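Local structure of beta-galactosidase (Geobacillus stearothermophilus, 4OIF) at residues I530-L535 with K553-V558. The protein probably hydrolyses terminal non-reducing beta-D-galactose residues in beta-D-galactosides, as a zinc-binding trimeric enzyme of glycoside hydrolase family 42. Numbering follows the deposited sequence.
Sequences IETDTL and KDYATV
V558 packs against both I530 and E531. Its CG1 lies 3.8 Å from CG1 of I530, while its CB and CG2 rest against CB of E531. CG1 of V558 is anti to the backbone N (chi1 178°), which turns this methyl to I530. Between the backbones, I530 N donates to V558 O, and V558 N returns to E531 O at 2.8 Å. I530 and E531 thus oppose V558 together, as a classic beta bulge. The near-helical psi of I530 (-15°) makes the bulge and puts both side chains against V558. The extended chain of E531 carries its carboxylate to R386 of the second subunit.

A556 continues the same face as V558. Its CB meets CB of D533 at 4.0 Å, and two backbone bonds join the pair, D533 N to A556 O and A556 N to D533 O. The carboxylate of D533 is held by Y575 and by R338 of the second subunit.

L535 closes the pairing. Its N donates to D554 O at 2.9 Å, from above the carbonyl plane.

T532, T534, Y555 and T557 occupy the other face. OG1 of T534 meets the edge of the Y555 ring, 3.5 Å from CE1. Y555 OH hydrogen-bonds to T435 OG1 and to the backbone N of A432. A leucine in place of Y555 would probably leave T435 and the backbone N of A432 without this hydroxyl partner and T534 without its ring-edge neighbour. A water bridges T532 OG1 and T557 OG1, and the latter also bonds to G595 O.

The strands run antiparallel, at 161°, in regular alternation from T532 to Y555. This is a bulged two-stranded antiparallel sheet of the trimerisation domain, whose E531 and D533 form salt bridges to the second subunit.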
# COMPACT_ATOMS: atom_id res chain seq x y z
N ILE A 530 -25.72 17.95 19.56
CA ILE A 530 -26.62 16.83 19.31
C ILE A 530 -26.24 16.04 18.06
O ILE A 530 -26.72 14.93 17.89
CB ILE A 530 -28.08 17.29 19.20
CG1 ILE A 530 -28.30 18.19 17.99
CG2 ILE A 530 -28.50 18.02 20.47
CD1 ILE A 530 -29.73 18.71 17.89
N GLU A 531 -25.38 16.60 17.22
CA GLU A 531 -24.97 15.91 16.00
C GLU A 531 -23.61 16.33 15.49
O GLU A 531 -23.31 17.52 15.37
CB GLU A 531 -25.99 16.10 14.87
CG GLU A 531 -25.65 15.26 13.63
CD GLU A 531 -26.66 15.34 12.51
OE1 GLU A 531 -27.66 16.08 12.64
OE2 GLU A 531 -26.45 14.66 11.49
N THR A 532 -22.79 15.33 15.17
CA THR A 532 -21.48 15.56 14.60
C THR A 532 -21.55 15.31 13.12
O THR A 532 -21.77 14.18 12.68
CB THR A 532 -20.40 14.66 15.23
OG1 THR A 532 -20.19 15.04 16.60
CG2 THR A 532 -19.10 14.82 14.47
N ASP A 533 -21.39 16.37 12.34
CA ASP A 533 -21.40 16.23 10.90
C ASP A 533 -19.99 15.97 10.38
O ASP A 533 -19.11 16.83 10.53
CB ASP A 533 -21.98 17.49 10.27
CG ASP A 533 -22.38 17.29 8.83
OD1 ASP A 533 -22.73 16.15 8.44
OD2 ASP A 533 -22.37 18.29 8.10
N THR A 534 -19.77 14.80 9.78
CA THR A 534 -18.47 14.47 9.21
C THR A 534 -18.45 14.71 7.71
O THR A 534 -19.29 14.18 6.98
CB THR A 534 -18.09 13.01 9.49
OG1 THR A 534 -17.94 12.81 10.90
CG2 THR A 534 -16.78 12.67 8.79
N LEU A 535 -17.49 15.50 7.24
CA LEU A 535 -17.50 15.96 5.85
C LEU A 535 -16.46 15.29 4.96
O LEU A 535 -15.43 14.83 5.44
CB LEU A 535 -17.28 17.47 5.82
CG LEU A 535 -18.22 18.27 6.72
CD1 LEU A 535 -18.01 19.75 6.51
CD2 LEU A 535 -19.67 17.88 6.43
N LYS A 553 -14.01 23.20 7.59
CA LYS A 553 -13.71 21.91 6.97
C LYS A 553 -13.85 20.76 7.97
O LYS A 553 -13.75 20.96 9.19
CB LYS A 553 -12.30 21.91 6.37
CG LYS A 553 -12.13 22.92 5.25
CD LYS A 553 -10.87 22.70 4.45
CE LYS A 553 -9.62 22.94 5.25
NZ LYS A 553 -8.41 22.69 4.40
N ASP A 554 -14.08 19.56 7.44
CA ASP A 554 -13.96 18.28 8.17
C ASP A 554 -15.09 17.97 9.15
O ASP A 554 -15.68 16.89 9.08
CB ASP A 554 -12.63 18.21 8.93
CG ASP A 554 -11.43 18.30 8.01
OD1 ASP A 554 -11.57 18.01 6.80
OD2 ASP A 554 -10.33 18.64 8.51
N TYR A 555 -15.36 18.88 10.09
CA TYR A 555 -16.37 18.62 11.12
C TYR A 555 -17.22 19.83 11.46
O TYR A 555 -16.72 20.95 11.58
CB TYR A 555 -15.71 18.10 12.39
CG TYR A 555 -14.98 16.80 12.19
CD1 TYR A 555 -15.67 15.60 12.10
CD2 TYR A 555 -13.60 16.77 12.07
CE1 TYR A 555 -15.02 14.41 11.90
CE2 TYR A 555 -12.93 15.57 11.87
CZ TYR A 555 -13.65 14.40 11.79
OH TYR A 555 -13.02 13.20 11.59
N ALA A 556 -18.51 19.59 11.63
CA ALA A 556 -19.42 20.58 12.17
C ALA A 556 -20.19 19.94 13.30
O ALA A 556 -20.35 18.72 13.34
CB ALA A 556 -20.35 21.10 11.10
N THR A 557 -20.68 20.75 14.22
CA THR A 557 -21.51 20.22 15.28
C THR A 557 -22.85 20.94 15.35
O THR A 557 -22.88 22.16 15.49
CB THR A 557 -20.82 20.31 16.66
OG1 THR A 557 -19.48 19.79 16.57
CG2 THR A 557 -21.60 19.52 17.69
N VAL A 558 -23.95 20.21 15.26
CA VAL A 558 -25.25 20.83 15.47
C VAL A 558 -25.42 21.05 16.98
O VAL A 558 -25.15 20.15 17.77
CB VAL A 558 -26.41 19.98 14.90
CG1 VAL A 558 -27.75 20.64 15.19
CG2 VAL A 558 -26.25 19.79 13.39
O HOH W 1 -18.96 17.54 17.85
O HOH W 2 -13.91 14.90 7.92